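Local coordinates for protein beta-Lactamase/D-Alanine Carboxypeptidase (Pseudomonas syringae pv. tomato, PDB 5EVI) that probably hydrolyses beta-lactam antibiotics to substituted beta-amino acids, as a serine enzyme of the class C beta-lactamase family, at residues T150-A155 with G267-D272; I108-L113 with G163-R168. All blocks are in the same frame, centred on the assembly; numbering follows the deposited sequence.

How the contacts relate
Contacts 1 and 2 are joined through one run of chain: strand 151-152, which supplies Arg152 to contact 1, leads through Tyr154 and the N-cap residue Ala155 into helix 156-169, which supplies Ile165 to contact 2. Their centres lie about 17 Å apart and their nearest atoms about 6 Å, so they do not touch. Contact 1 is polar and reaches into the beta-sheet side of the molecule, whereas contact 2 is wholly apolar and lies among the helices. The probable active site is nearer contact 1: the hydroxyl of Tyr154 is hydrogen-bonded to Ser68, Lys71 and Lys318, consistent with the SxxK, YxN and KTG motifs of serine beta-lactamases.

Contact 1: residues T150-A155 with G267-D272; sequences THRTYA and GGMTQD
Met269, a selenomethionine, meets Arg152 through its terminal methyl: CE sits over one face of the guanidinium, offset toward its rim, and comes within 3.7 Å of NH2 of Arg152. The Met269 chain is extended until its last torsion (chi3 101°), which turns CE to this face, and the two side chains cross at about a right angle. Two residues on, Gln271 takes the edge of the same group. Its OE1 accepts from NE of Arg152 at 3.1 Å and from NH2 of Arg152 at 3.0 Å, a side-on grip on one oxygen. OE1 lies in the guanidinium plane, but NE stands above the amide's carbonyl plane, and both bonds are bent, with N-H...O angles of 147° and 145°. The other end of the amide is held too: NE2 of Gln271 donates to the backbone O of Asp272 at 3.0 Å, which should limit its rotation. NH2 of Arg152 also forms a salt bridge with Glu276, so the buried charge has a carboxylate partner. The arginine thus reaches from strand 151-152, at one edge of the antiparallel sheet of the class C beta-lactamase fold, past strands 299-308 and 262-266 to the hairpin of 269-271 and 276-278, close to Tyr154 of the probable YxN motif.

Contact 2: residues I108-L113 with G163-R168; sequences IPVFHL and GVIAAR
Ile165 and Leu113 share a first-torsion setting, each with its gamma carbon anti to the carbonyl carbon (CG1 of Ile165 at chi1 -70°, CG of Leu113 at -60°), and in each the second torsion is extended. The result is that the delta methyls meet: CD1 of Ile165 approaches CD1 of Leu113 to 3.8 Å, the closest approach between the two segments. The side chains cross at about a right angle, so the touch is between branch ends and not along their lengths. Val110 adds a second, looser neighbour, its CG1 lying 4.3 Å from the same CD1 of Ile165. A single methyl from the helix therefore meets two residues, three positions apart, of 108-113. The turn between them, in which N of Leu113 donates to O of Val110 at 3.0 Å, is consistent with both side chains leaving toward the helix. This is apolar packing in the helical part of the serine beta-lactamase fold, joining the loop that enters helix 112-115 to helix 156-169, the helix that follows the Tyr154 region. Leu113 also touches Ser158 and Leu161, and Val110 touches Leu162, so the packing continues along that helix. The helix is regular here, N of Ala167 bonding to O of Gly163 at 3.0 Å, while Ala166 packs on Leu77 and Ala78 of helix 70-83.

Contact 1: residues T150-A155 with G267-D272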
loop_
_atom_site.group_PDB
_atom_site.type_symbol
_atom_site.label_atom_id
_atom_site.label_comp_id
_atom_site.label_asym_id
_atom_site.label_seq_id
_atom_site.Cartn_x
_atom_site.Cartn_y
_atom_site.Cartn_z
ATOM N N THR D 150 -7.545 15.324 -14.010
ATOM C CA THR D 150 -8.736 15.103 -14.828
ATOM C C THR D 150 -9.019 13.628 -15.014
ATOM O O THR D 150 -10.159 13.237 -15.232
ATOM C CB THR D 150 -8.606 15.789 -16.194
ATOM O OG1 THR D 150 -7.504 15.236 -16.911
ATOM C CG2 THR D 150 -8.364 17.283 -16.014
ATOM N N HIS D 151 -7.976 12.800 -14.942
ATOM C CA HIS D 151 -8.142 11.350 -15.018
ATOM C C HIS D 151 -7.216 10.666 -14.016
ATOM O O HIS D 151 -6.343 11.316 -13.422
ATOM C CB HIS D 151 -7.887 10.840 -16.439
ATOM C CG HIS D 151 -8.834 11.383 -17.473
ATOM N ND1 HIS D 151 -8.733 12.661 -17.983
ATOM C CD2 HIS D 151 -9.885 10.809 -18.103
ATOM C CE1 HIS D 151 -9.681 12.852 -18.881
ATOM N NE2 HIS D 151 -10.395 11.743 -18.976
ATOM N N ARG D 152 -7.440 9.370 -13.821
ATOM C CA ARG D 152 -6.685 8.562 -12.863
ATOM C C ARG D 152 -6.218 7.263 -13.528
ATOM O O ARG D 152 -7.042 6.460 -13.980
ATOM C CB ARG D 152 -7.549 8.276 -11.638
ATOM C CG ARG D 152 -6.798 7.692 -10.421
ATOM C CD ARG D 152 -6.748 6.179 -10.485
ATOM N NE ARG D 152 -6.509 5.545 -9.186
ATOM C CZ ARG D 152 -6.489 4.224 -8.990
ATOM N NH1 ARG D 152 -6.709 3.373 -9.994
ATOM N NH2 ARG D 152 -6.256 3.749 -7.768
ATOM N N THR D 153 -4.898 7.071 -13.541
ATOM C CA THR D 153 -4.246 5.932 -14.163
ATOM C C THR D 153 -3.230 5.381 -13.164
ATOM O O THR D 153 -2.157 5.933 -12.968
ATOM C CB THR D 153 -3.601 6.364 -15.492
ATOM O OG1 THR D 153 -4.606 7.004 -16.270
ATOM C CG2 THR D 153 -3.047 5.196 -16.281
ATOM N N TYR D 154 -3.616 4.304 -12.502
ATOM C CA TYR D 154 -2.755 3.646 -11.503
ATOM C C TYR D 154 -1.429 3.263 -12.170
ATOM O O TYR D 154 -1.447 2.616 -13.212
ATOM C CB TYR D 154 -3.454 2.404 -10.989
ATOM C CG TYR D 154 -2.788 1.730 -9.824
ATOM C CD1 TYR D 154 -3.064 2.143 -8.525
ATOM C CD2 TYR D 154 -1.915 0.647 -10.007
ATOM C CE1 TYR D 154 -2.487 1.523 -7.435
ATOM C CE2 TYR D 154 -1.331 0.011 -8.917
ATOM C CZ TYR D 154 -1.619 0.458 -7.631
ATOM O OH TYR D 154 -1.049 -0.156 -6.532
ATOM N N ALA D 155 -0.294 3.681 -11.615
ATOM C CA ALA D 155 1.006 3.345 -12.220
ATOM C C ALA D 155 2.191 3.257 -11.239
ATOM O O ALA D 155 2.263 4.016 -10.274
ATOM C CB ALA D 155 1.318 4.334 -13.348
ATOM N N GLY D 267 -15.077 7.360 -9.699
ATOM C CA GLY D 267 -16.269 6.533 -9.508
ATOM C C GLY D 267 -16.722 6.631 -8.056
ATOM O O GLY D 267 -16.824 7.738 -7.497
ATOM N N GLY D 268 -16.932 5.475 -7.425
ATOM C CA GLY D 268 -17.348 5.411 -6.020
ATOM C C GLY D 268 -16.216 5.478 -4.983
ATOM O O GLY D 268 -16.482 5.454 -3.781
HETATM N N MSE D 269 -14.969 5.549 -5.446
HETATM C CA MSE D 269 -13.780 5.532 -4.593
HETATM C C MSE D 269 -13.237 6.927 -4.447
HETATM O O MSE D 269 -13.226 7.692 -5.404
HETATM C CB MSE D 269 -12.779 4.597 -5.282
HETATM C CG MSE D 269 -11.334 4.758 -4.851
HETATM SE SE MSE D 269 -10.435 3.383 -5.911
HETATM C CE MSE D 269 -9.764 4.631 -7.269
ATOM N N THR D 270 -12.791 7.273 -3.240
ATOM C CA THR D 270 -12.032 8.496 -2.999
ATOM C C THR D 270 -10.562 8.079 -3.049
ATOM O O THR D 270 -10.189 7.113 -2.388
ATOM C CB THR D 270 -12.402 9.123 -1.630
ATOM O OG1 THR D 270 -13.730 9.656 -1.693
ATOM C CG2 THR D 270 -11.440 10.251 -1.239
ATOM N N GLN D 271 -9.758 8.784 -3.859
ATOM C CA GLN D 271 -8.305 8.549 -3.955
ATOM C C GLN D 271 -7.551 9.392 -2.927
ATOM O O GLN D 271 -7.636 10.637 -2.955
ATOM C CB GLN D 271 -7.782 8.894 -5.364
ATOM C CG GLN D 271 -6.283 8.651 -5.569
ATOM C CD GLN D 271 -5.928 7.174 -5.507
ATOM O OE1 GLN D 271 -6.493 6.375 -6.247
ATOM N NE2 GLN D 271 -5.023 6.801 -4.610
ATOM N N ASP D 272 -6.783 8.728 -2.053
ATOM C CA ASP D 272 -5.879 9.410 -1.112
ATOM C C ASP D 272 -4.455 9.393 -1.685
ATOM O O ASP D 272 -4.283 9.193 -2.904
ATOM C CB ASP D 272 -5.961 8.752 0.275
ATOM C CG ASP D 272 -7.382 8.649 0.800
ATOM O OD1 ASP D 272 -8.337 9.154 0.124
ATOM O OD2 ASP D 272 -7.547 8.070 1.903
#

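Contact 2: residues I108-L113 with G163-R168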
loop_
_atom_site.group_PDB
_atom_site.type_symbol
_atom_site.label_atom_id
_atom_site.label_comp_id
_atom_site.label_asym_id
_atom_site.label_seq_id
_atom_site.Cartn_x
_atom_site.Cartn_y
_atom_site.Cartn_z
ATOM N N ILE D 108 4.256 19.973 -12.998
ATOM C CA ILE D 108 3.075 19.374 -12.356
ATOM C C ILE D 108 3.334 19.268 -10.850
ATOM O O ILE D 108 4.433 18.871 -10.456
ATOM C CB ILE D 108 2.779 17.958 -12.919
ATOM C CG1 ILE D 108 2.514 18.027 -14.427
ATOM C CG2 ILE D 108 1.580 17.317 -12.218
ATOM C CD1 ILE D 108 2.659 16.702 -15.139
ATOM N N PRO D 109 2.327 19.607 -10.003
ATOM C CA PRO D 109 2.508 19.427 -8.547
ATOM C C PRO D 109 2.861 17.981 -8.124
ATOM O O PRO D 109 2.421 17.024 -8.761
ATOM C CB PRO D 109 1.153 19.861 -7.970
ATOM C CG PRO D 109 0.599 20.830 -8.974
ATOM C CD PRO D 109 1.077 20.337 -10.313
ATOM N N VAL D 110 3.640 17.851 -7.047
ATOM C CA VAL D 110 4.181 16.552 -6.591
ATOM C C VAL D 110 3.083 15.586 -6.126
ATOM O O VAL D 110 3.207 14.372 -6.340
ATOM C CB VAL D 110 5.238 16.743 -5.468
ATOM C CG1 VAL D 110 5.690 15.416 -4.845
ATOM C CG2 VAL D 110 6.460 17.495 -5.986
ATOM N N PHE D 111 2.020 16.112 -5.513
ATOM C CA PHE D 111 0.976 15.261 -4.913
ATOM C C PHE D 111 0.345 14.297 -5.911
ATOM O O PHE D 111 0.015 13.167 -5.559
ATOM C CB PHE D 111 -0.097 16.085 -4.185
ATOM C CG PHE D 111 -1.061 16.825 -5.079
ATOM C CD1 PHE D 111 -2.254 16.229 -5.491
ATOM C CD2 PHE D 111 -0.818 18.145 -5.449
ATOM C CE1 PHE D 111 -3.160 16.920 -6.284
ATOM C CE2 PHE D 111 -1.731 18.845 -6.246
ATOM C CZ PHE D 111 -2.897 18.228 -6.659
ATOM N N HIS D 112 0.215 14.741 -7.161
ATOM C CA HIS D 112 -0.316 13.901 -8.241
ATOM C C HIS D 112 0.378 12.542 -8.437
ATOM O O HIS D 112 -0.191 11.660 -9.093
ATOM C CB HIS D 112 -0.223 14.639 -9.578
ATOM C CG HIS D 112 -1.180 15.774 -9.711
ATOM N ND1 HIS D 112 -2.541 15.595 -9.818
ATOM C CD2 HIS D 112 -0.968 17.107 -9.750
ATOM C CE1 HIS D 112 -3.128 16.775 -9.939
ATOM N NE2 HIS D 112 -2.196 17.707 -9.880
ATOM N N LEU D 113 1.610 12.405 -7.952
ATOM C CA LEU D 113 2.357 11.150 -8.064
ATOM C C LEU D 113 1.915 10.105 -7.047
ATOM O O LEU D 113 2.203 8.930 -7.226
ATOM C CB LEU D 113 3.848 11.394 -7.840
ATOM C CG LEU D 113 4.612 12.344 -8.774
ATOM C CD1 LEU D 113 5.938 12.707 -8.139
ATOM C CD2 LEU D 113 4.837 11.701 -10.132
ATOM N N GLY D 163 8.694 8.388 -3.995
ATOM C CA GLY D 163 9.729 7.869 -3.093
ATOM C C GLY D 163 11.119 8.442 -3.345
ATOM O O GLY D 163 11.869 8.699 -2.395
ATOM N N VAL D 164 11.455 8.648 -4.621
ATOM C CA VAL D 164 12.740 9.246 -5.023
ATOM C C VAL D 164 12.821 10.715 -4.580
ATOM O O VAL D 164 13.864 11.150 -4.086
ATOM C CB VAL D 164 12.991 9.104 -6.552
ATOM C CG1 VAL D 164 14.223 9.887 -7.001
ATOM C CG2 VAL D 164 13.148 7.636 -6.932
ATOM N N ILE D 165 11.729 11.463 -4.756
ATOM C CA ILE D 165 11.625 12.854 -4.265
ATOM C C ILE D 165 11.693 12.934 -2.728
ATOM O O ILE D 165 12.368 13.813 -2.191
ATOM C CB ILE D 165 10.343 13.561 -4.798
ATOM C CG1 ILE D 165 10.480 13.828 -6.300
ATOM C CG2 ILE D 165 10.079 14.885 -4.073
ATOM C CD1 ILE D 165 9.215 14.310 -6.985
ATOM N N ALA D 166 11.005 12.025 -2.034
ATOM C CA ALA D 166 10.961 12.028 -0.559
ATOM C C ALA D 166 12.310 11.693 0.095
ATOM O O ALA D 166 12.687 12.308 1.094
ATOM C CB ALA D 166 9.885 11.075 -0.056
ATOM N N ALA D 167 13.022 10.716 -0.466
ATOM C CA ALA D 167 14.351 10.327 0.021
ATOM C C ALA D 167 15.411 11.387 -0.294
ATOM O O ALA D 167 16.275 11.668 0.534
ATOM C CB ALA D 167 14.759 8.986 -0.569
ATOM N N ARG D 168 15.335 11.968 -1.490
ATOM C CA ARG D 168 16.236 13.055 -1.901
ATOM C C ARG D 168 16.086 14.331 -1.054
ATOM O O ARG D 168 17.071 15.049 -0.847
ATOM C CB ARG D 168 16.053 13.358 -3.394
ATOM C CG ARG D 168 17.078 14.315 -3.982
ATOM C CD ARG D 168 17.176 14.143 -5.489
ATOM N NE ARG D 168 18.064 15.128 -6.108
ATOM C CZ ARG D 168 18.495 15.087 -7.373
ATOM N NH1 ARG D 168 18.134 14.101 -8.197
ATOM N NH2 ARG D 168 19.300 16.046 -7.826
#